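Local coordinates for protein transcriptional regulator (Vibrio vulnificus, PDB 4IVN) that probably represses transcription of the nan genes for sialic acid catabolism by binding their regulatory DNA, and binds the sugar phosphate ManNAc-6P, at residues 107-120 and 218-230. Sequence-based numbering, arbitrary orientation.
Sequences DTAKLIDRKSLARI and LSTEMLVAARPEG
T108 and A226 bring the backbones within 4.9 Å (CA to CA), and further along, helix 114-120 crosses strand 221-224 at 124°, their axes 8.4 Å apart. The T108 hydroxyl receives the backbone N-H of A226 almost straight, N to OG1 2.9 Å; chi1 of -63° sets OG1 beside its own backbone N, where it also bonds to S104 O one helical turn back. Next to it, R227 presents NH1 and NH2 end-on to a single oxygen of D107, OD2, which lies in the guanidinium plane 3.0 Å from NH1; S104 OG is a second partner of NH1. At the far end R119 grips E221 side-on: NE meets OE2 at 3.0 Å and NH2 meets the syn lone pair of OE1 at 2.9 Å, the two planes turned 33° apart. A water joins S116 OG, E221 OE1 and M222 N. Between these polar ends I120 and L223 meet tip to tip, with I120 CD1 pressed to 3.4 Å from L223 CG, while L117 CD1 touches L223 CD1 more loosely. Strand 221-224 is one of the two outermost strands, within this chain, of the parallel SIS-domain sheet, and helix 237-257 also packs against L117 and I120. The apolar middle and the R119-E221 salt bridge thus join helix 114-120 to this strand, while D107 and T108 hold the end of helix 93-111 to the loop that follows it, and the pairing with R119 probably offsets the negative charge of the buried E221.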
ATOM      1  N   ASP A 107      -3.555 -15.157   8.681  1.00 41.68           N
ATOM      2  CA  ASP A 107      -4.058 -14.761  10.000  1.00 43.13           C
ATOM      3  C   ASP A 107      -5.156 -13.727   9.969  1.00 41.97           C
ATOM      4  O   ASP A 107      -6.136 -13.892  10.677  1.00 40.76           O
ATOM      5  CB  ASP A 107      -2.924 -14.293  10.901  1.00 43.00           C
ATOM      6  CG  ASP A 107      -1.999 -15.425  11.270  1.00 49.56           C
ATOM      7  OD1 ASP A 107      -2.376 -16.599  11.064  1.00 49.58           O
ATOM      8  OD2 ASP A 107      -0.905 -15.143  11.762  1.00 57.05           O
ATOM      9  N   THR A 108      -4.996 -12.655   9.177  1.00 37.74           N
ATOM     10  CA  THR A 108      -6.039 -11.631   9.026  1.00 39.10           C
ATOM     11  C   THR A 108      -7.370 -12.203   8.496  1.00 40.49           C
ATOM     12  O   THR A 108      -8.458 -11.935   9.058  1.00 36.81           O
ATOM     13  CB  THR A 108      -5.537 -10.449   8.133  1.00 34.93           C
ATOM     14  OG1 THR A 108      -4.424  -9.817   8.786  1.00 31.89           O
ATOM     15  CG2 THR A 108      -6.607  -9.391   7.926  1.00 33.69           C
ATOM     16  N   ALA A 109      -7.275 -12.998   7.431  1.00 43.13           N
ATOM     17  CA  ALA A 109      -8.429 -13.762   6.930  1.00 45.45           C
ATOM     18  C   ALA A 109      -9.142 -14.558   7.996  1.00 42.88           C
ATOM     19  O   ALA A 109     -10.351 -14.506   8.003  1.00 44.81           O
ATOM     20  CB  ALA A 109      -8.099 -14.664   5.714  1.00 43.35           C
ATOM     21  N   LYS A 110      -8.451 -15.272   8.893  1.00 45.79           N
ATOM     22  CA  LYS A 110      -9.195 -16.070   9.852  1.00 49.53           C
ATOM     23  C   LYS A 110      -9.891 -15.214  10.867  1.00 54.16           C
ATOM     24  O   LYS A 110     -10.988 -15.547  11.277  1.00 54.04           O
ATOM     25  CB  LYS A 110      -8.342 -17.080  10.617  1.00 56.99           C
ATOM     26  CG  LYS A 110      -7.404 -17.941   9.806  1.00 62.40           C
ATOM     27  CD  LYS A 110      -6.217 -18.335  10.684  1.00 65.75           C
ATOM     28  CE  LYS A 110      -5.562 -19.637  10.221  1.00 71.49           C
ATOM     29  NZ  LYS A 110      -4.713 -20.184  11.327  1.00 75.32           N
ATOM     30  N   LEU A 111      -9.227 -14.125  11.282  1.00 51.15           N
ATOM     31  CA  LEU A 111      -9.720 -13.143  12.258  1.00 55.41           C
ATOM     32  C   LEU A 111     -10.861 -12.258  11.789  1.00 51.59           C
ATOM     33  O   LEU A 111     -11.492 -11.656  12.607  1.00 44.12           O
ATOM     34  CB  LEU A 111      -8.603 -12.120  12.587  1.00 57.68           C
ATOM     35  CG  LEU A 111      -7.310 -12.458  13.330  1.00 58.03           C
ATOM     36  CD1 LEU A 111      -6.532 -11.139  13.515  1.00 59.49           C
ATOM     37  CD2 LEU A 111      -7.571 -13.180  14.651  1.00 51.51           C
ATOM     38  N   ILE A 112     -11.078 -12.094  10.484  1.00 50.08           N
ATOM     39  CA  ILE A 112     -12.074 -11.108  10.019  1.00 49.44           C
ATOM     40  C   ILE A 112     -13.455 -11.414  10.603  1.00 43.48           C
ATOM     41  O   ILE A 112     -13.891 -12.505  10.606  1.00 47.34           O
ATOM     42  CB  ILE A 112     -12.094 -10.919   8.466  1.00 50.17           C
ATOM     43  CG1 ILE A 112     -11.131  -9.790   8.090  1.00 58.24           C
ATOM     44  CG2 ILE A 112     -13.493 -10.592   7.956  1.00 50.43           C
ATOM     45  CD1 ILE A 112     -10.466 -10.009   6.746  1.00 61.79           C
ATOM     46  N   ASP A 113     -14.066 -10.413  11.208  1.00 51.65           N
ATOM     47  CA  ASP A 113     -15.392 -10.561  11.810  1.00 49.25           C
ATOM     48  C   ASP A 113     -16.380 -10.252  10.698  1.00 44.50           C
ATOM     49  O   ASP A 113     -16.486  -9.105  10.265  1.00 39.14           O
ATOM     50  CB  ASP A 113     -15.494  -9.539  12.949  1.00 49.83           C
ATOM     51  CG  ASP A 113     -16.924  -9.298  13.400  1.00 54.99           C
ATOM     52  OD1 ASP A 113     -17.837 -10.027  13.024  1.00 52.05           O
ATOM     53  OD2 ASP A 113     -17.107  -8.331  14.112  1.00 64.78           O
ATOM     54  N   ARG A 114     -17.057 -11.283  10.212  1.00 43.00           N
ATOM     55  CA  ARG A 114     -17.861 -11.160   9.015  1.00 41.80           C
ATOM     56  C   ARG A 114     -19.156 -10.376   9.284  1.00 40.22           C
ATOM     57  O   ARG A 114     -19.694  -9.762   8.334  1.00 39.62           O
ATOM     58  CB  ARG A 114     -18.203 -12.543   8.448  1.00 45.18           C
ATOM     59  CG  ARG A 114     -17.146 -13.072   7.467  1.00 52.76           C
ATOM     60  CD  ARG A 114     -15.997 -13.790   8.171  1.00 57.95           C
ATOM     61  NE  ARG A 114     -15.001 -14.457   7.286  1.00 62.98           N
ATOM     62  CZ  ARG A 114     -15.247 -15.104   6.134  1.00 68.55           C
ATOM     63  NH1 ARG A 114     -16.466 -15.202   5.632  1.00 61.99           N
ATOM     64  NH2 ARG A 114     -14.250 -15.655   5.449  1.00 70.30           N
ATOM     65  N   LYS A 115     -19.634 -10.426  10.550  1.00 37.39           N
ATOM     66  CA  LYS A 115     -20.805  -9.651  10.986  1.00 42.96           C
ATOM     67  C   LYS A 115     -20.479  -8.142  10.933  1.00 40.86           C
ATOM     68  O   LYS A 115     -21.286  -7.409  10.414  1.00 41.96           O
ATOM     69  CB  LYS A 115     -21.324 -10.020  12.417  1.00 44.68           C
ATOM     70  CG  LYS A 115     -21.784 -11.477  12.606  1.00 47.51           C
ATOM     71  CD  LYS A 115     -22.890 -11.835  11.603  1.00 51.11           C
ATOM     72  CE  LYS A 115     -23.963 -12.776  12.179  1.00 55.20           C
ATOM     73  NZ  LYS A 115     -25.117 -12.937  11.208  1.00 55.31           N
ATOM     74  N   SER A 116     -19.315  -7.685  11.444  1.00 41.32           N
ATOM     75  CA  SER A 116     -18.946  -6.279  11.276  1.00 36.71           C
ATOM     76  C   SER A 116     -18.799  -5.874   9.840  1.00 34.71           C
ATOM     77  O   SER A 116     -19.170  -4.779   9.487  1.00 35.48           O
ATOM     78  CB  SER A 116     -17.606  -5.840  11.963  1.00 39.22           C
ATOM     79  OG  SER A 116     -17.583  -6.119  13.378  1.00 46.80           O
ATOM     80  N   LEU A 117     -18.052  -6.691   9.079  1.00 35.22           N
ATOM     81  CA  LEU A 117     -17.762  -6.454   7.683  1.00 36.86           C
ATOM     82  C   LEU A 117     -19.086  -6.174   6.910  1.00 37.24           C
ATOM     83  O   LEU A 117     -19.144  -5.166   6.143  1.00 33.93           O
ATOM     84  CB  LEU A 117     -17.042  -7.684   7.091  1.00 34.97           C
ATOM     85  CG  LEU A 117     -16.698  -7.567   5.595  1.00 40.44           C
ATOM     86  CD1 LEU A 117     -15.807  -6.356   5.265  1.00 35.91           C
ATOM     87  CD2 LEU A 117     -16.088  -8.866   5.057  1.00 40.38           C
ATOM     88  N   ALA A 118     -20.101  -7.048   7.080  1.00 36.70           N
ATOM     89  CA  ALA A 118     -21.411  -6.842   6.359  1.00 34.99           C
ATOM     90  C   ALA A 118     -22.044  -5.498   6.723  1.00 35.57           C
ATOM     91  O   ALA A 118     -22.497  -4.751   5.840  1.00 32.87           O
ATOM     92  CB  ALA A 118     -22.382  -8.014   6.585  1.00 40.99           C
ATOM     93  N   ARG A 119     -22.010  -5.157   8.019  1.00 33.64           N
ATOM     94  CA  ARG A 119     -22.474  -3.875   8.379  1.00 36.08           C
ATOM     95  C   ARG A 119     -21.687  -2.716   7.763  1.00 33.17           C
ATOM     96  O   ARG A 119     -22.282  -1.712   7.386  1.00 31.95           O
ATOM     97  CB  ARG A 119     -22.484  -3.729   9.884  1.00 40.56           C
ATOM     98  CG  ARG A 119     -23.730  -4.334  10.447  1.00 39.12           C
ATOM     99  CD  ARG A 119     -23.921  -3.766  11.839  1.00 43.00           C
ATOM    100  NE  ARG A 119     -22.674  -3.841  12.654  1.00 39.39           N
ATOM    101  CZ  ARG A 119     -22.250  -4.907  13.298  1.00 36.71           C
ATOM    102  NH1 ARG A 119     -22.934  -6.078  13.232  1.00 38.98           N
ATOM    103  NH2 ARG A 119     -21.139  -4.818  14.009  1.00 36.03           N
ATOM    104  N   ILE A 120     -20.355  -2.846   7.716  1.00 32.10           N
ATOM    105  CA  ILE A 120     -19.508  -1.771   7.175  1.00 32.96           C
ATOM    106  C   ILE A 120     -19.817  -1.563   5.651  1.00 33.48           C
ATOM    107  O   ILE A 120     -19.904  -0.444   5.148  1.00 31.27           O
ATOM    108  CB  ILE A 120     -18.004  -2.085   7.429  1.00 32.22           C
ATOM    109  CG1 ILE A 120     -17.751  -2.112   8.965  1.00 35.60           C
ATOM    110  CG2 ILE A 120     -17.126  -1.070   6.694  1.00 34.50           C
ATOM    111  CD1 ILE A 120     -16.367  -2.623   9.394  1.00 29.54           C
ATOM    112  N   LEU A 218     -13.966   5.366  19.937  1.00 35.34           N
ATOM    113  CA  LEU A 218     -14.529   6.430  19.092  1.00 37.35           C
ATOM    114  C   LEU A 218     -14.868   5.859  17.746  1.00 38.63           C
ATOM    115  O   LEU A 218     -14.727   6.590  16.770  1.00 43.95           O
ATOM    116  CB  LEU A 218     -13.470   7.555  18.841  1.00 38.15           C
ATOM    117  CG  LEU A 218     -12.820   8.199  20.061  1.00 41.48           C
ATOM    118  CD1 LEU A 218     -11.502   8.810  19.615  1.00 40.64           C
ATOM    119  CD2 LEU A 218     -13.801   9.221  20.661  1.00 42.90           C
ATOM    120  N   SER A 219     -15.247   4.579  17.699  1.00 37.47           N
ATOM    121  CA  SER A 219     -15.458   3.836  16.433  1.00 37.09           C
ATOM    122  C   SER A 219     -16.838   3.239  16.415  1.00 38.91           C
ATOM    123  O   SER A 219     -17.253   2.643  17.436  1.00 38.48           O
ATOM    124  CB  SER A 219     -14.445   2.689  16.314  1.00 36.22           C
ATOM    125  OG  SER A 219     -13.136   3.201  16.220  1.00 37.53           O
ATOM    126  N   THR A 220     -17.583   3.450  15.330  1.00 38.05           N
ATOM    127  CA  THR A 220     -18.906   2.832  15.160  1.00 38.09           C
ATOM    128  C   THR A 220     -18.680   1.347  14.859  1.00 39.19           C
ATOM    129  O   THR A 220     -19.457   0.517  15.269  1.00 35.37           O
ATOM    130  CB  THR A 220     -19.758   3.539  14.066  1.00 34.27           C
ATOM    131  OG1 THR A 220     -19.731   4.960  14.287  1.00 37.58           O
ATOM    132  CG2 THR A 220     -21.248   3.150  14.065  1.00 38.08           C
ATOM    133  N   GLU A 221     -17.675   1.044  14.029  1.00 34.90           N
ATOM    134  CA  GLU A 221     -17.298  -0.300  13.675  1.00 31.87           C
ATOM    135  C   GLU A 221     -15.761  -0.421  13.633  1.00 35.52           C
ATOM    136  O   GLU A 221     -15.080   0.598  13.479  1.00 33.00           O
ATOM    137  CB  GLU A 221     -17.783  -0.630  12.244  1.00 31.94           C
ATOM    138  CG  GLU A 221     -19.276  -0.334  11.934  1.00 36.88           C
ATOM    139  CD  GLU A 221     -20.322  -1.319  12.524  1.00 46.37           C
ATOM    140  OE1 GLU A 221     -19.902  -2.336  13.161  1.00 41.04           O
ATOM    141  OE2 GLU A 221     -21.589  -1.076  12.306  1.00 47.92           O
ATOM    142  N   MET A 222     -15.211  -1.634  13.673  1.00 32.33           N
ATOM    143  CA  MET A 222     -13.753  -1.776  13.552  1.00 40.30           C
ATOM    144  C   MET A 222     -13.457  -3.004  12.698  1.00 40.55           C
ATOM    145  O   MET A 222     -14.151  -3.988  12.811  1.00 41.03           O
ATOM    146  CB  MET A 222     -13.131  -2.113  14.920  1.00 44.61           C
ATOM    147  CG  MET A 222     -12.645  -0.941  15.751  1.00 54.18           C
ATOM    148  SD  MET A 222     -11.034  -1.311  16.550  1.00 54.83           S
ATOM    149  CE  MET A 222     -10.545   0.361  16.997  1.00 49.94           C
ATOM    150  N   LEU A 223     -12.418  -2.957  11.886  1.00 37.67           N
ATOM    151  CA  LEU A 223     -11.929  -4.196  11.240  1.00 40.48           C
ATOM    152  C   LEU A 223     -10.494  -4.241  11.729  1.00 38.74           C
ATOM    153  O   LEU A 223      -9.871  -3.220  11.792  1.00 34.30           O
ATOM    154  CB  LEU A 223     -11.996  -4.123   9.727  1.00 42.92           C
ATOM    155  CG  LEU A 223     -13.380  -4.225   9.081  1.00 45.92           C
ATOM    156  CD1 LEU A 223     -13.271  -4.345   7.575  1.00 38.40           C
ATOM    157  CD2 LEU A 223     -14.209  -5.374   9.669  1.00 47.31           C
ATOM    158  N   VAL A 224     -10.051  -5.413  12.166  1.00 35.69           N
ATOM    159  CA  VAL A 224      -8.757  -5.596  12.804  1.00 33.42           C
ATOM    160  C   VAL A 224      -7.886  -6.513  11.985  1.00 34.94           C
ATOM    161  O   VAL A 224      -8.227  -7.641  11.760  1.00 34.78           O
ATOM    162  CB  VAL A 224      -8.972  -6.151  14.242  1.00 38.13           C
ATOM    163  CG1 VAL A 224      -7.628  -6.556  14.896  1.00 34.99           C
ATOM    164  CG2 VAL A 224      -9.746  -5.098  15.054  1.00 32.84           C
ATOM    165  N   ALA A 225      -6.742  -6.038  11.546  1.00 33.01           N
ATOM    166  CA  ALA A 225      -5.759  -6.879  10.799  1.00 35.36           C
ATOM    167  C   ALA A 225      -4.792  -7.515  11.819  1.00 37.67           C
ATOM    168  O   ALA A 225      -4.591  -6.939  12.918  1.00 39.05           O
ATOM    169  CB  ALA A 225      -4.973  -5.905   9.828  1.00 32.89           C
ATOM    170  N   ALA A 226      -4.153  -8.645  11.466  1.00 35.81           N
ATOM    171  CA  ALA A 226      -3.175  -9.290  12.291  1.00 39.34           C
ATOM    172  C   ALA A 226      -1.896  -8.503  12.392  1.00 33.54           C
ATOM    173  O   ALA A 226      -1.695  -7.502  11.701  1.00 36.40           O
ATOM    174  CB  ALA A 226      -2.898 -10.718  11.788  1.00 38.22           C
ATOM    175  N   ARG A 227      -1.036  -8.920  13.310  1.00 33.51           N
ATOM    176  CA  ARG A 227       0.286  -8.257  13.585  1.00 34.30           C
ATOM    177  C   ARG A 227       0.199  -6.831  14.091  1.00 33.88           C
ATOM    178  O   ARG A 227       0.510  -5.913  13.336  1.00 33.47           O
ATOM    179  CB  ARG A 227       1.170  -8.186  12.349  1.00 37.80           C
ATOM    180  CG  ARG A 227       1.144  -9.474  11.586  1.00 44.09           C
ATOM    181  CD  ARG A 227       2.430 -10.281  11.791  1.00 58.42           C
ATOM    182  NE  ARG A 227       2.148 -11.400  12.690  1.00 53.27           N
ATOM    183  CZ  ARG A 227       1.385 -12.477  12.411  1.00 59.64           C
ATOM    184  NH1 ARG A 227       0.785 -12.673  11.250  1.00 52.61           N
ATOM    185  NH2 ARG A 227       1.228 -13.393  13.342  1.00 61.05           N
ATOM    186  N   PRO A 228      -0.047  -6.665  15.417  1.00 35.30           N
ATOM    187  CA  PRO A 228      -0.003  -5.367  16.076  1.00 34.16           C
ATOM    188  C   PRO A 228       1.370  -4.767  15.866  1.00 34.46           C
ATOM    189  O   PRO A 228       2.385  -5.464  15.920  1.00 34.02           O
ATOM    190  CB  PRO A 228      -0.104  -5.741  17.552  1.00 36.75           C
ATOM    191  CG  PRO A 228      -0.758  -7.053  17.629  1.00 34.24           C
ATOM    192  CD  PRO A 228      -0.470  -7.754  16.334  1.00 34.61           C
ATOM    193  N   GLU A 229       1.455  -3.458  15.680  1.00 31.28           N
ATOM    194  CA  GLU A 229       2.806  -2.851  15.555  1.00 29.28           C
ATOM    195  C   GLU A 229       3.395  -2.564  16.918  1.00 30.23           C
ATOM    196  O   GLU A 229       2.644  -2.357  17.849  1.00 35.50           O
ATOM    197  CB  GLU A 229       2.669  -1.499  14.777  1.00 30.45           C
ATOM    198  CG  GLU A 229       2.310  -1.835  13.347  1.00 30.55           C
ATOM    199  CD  GLU A 229       2.442  -0.691  12.423  1.00 33.82           C
ATOM    200  OE1 GLU A 229       2.334   0.480  12.869  1.00 35.26           O
ATOM    201  OE2 GLU A 229       2.593  -0.939  11.221  1.00 33.05           O
ATOM    202  N   GLY A 230       4.722  -2.503  17.040  1.00 28.87           N
ATOM    203  CA  GLY A 230       5.406  -2.126  18.312  1.00 31.12           C
ATOM    204  C   GLY A 230       6.235  -0.889  17.972  1.00 34.23           C
ATOM    205  O   GLY A 230       6.263  -0.479  16.790  1.00 36.84           O
TER
HETATM  206  O   HOH W   1     -17.356  -3.599  14.234  1.00 44.73           O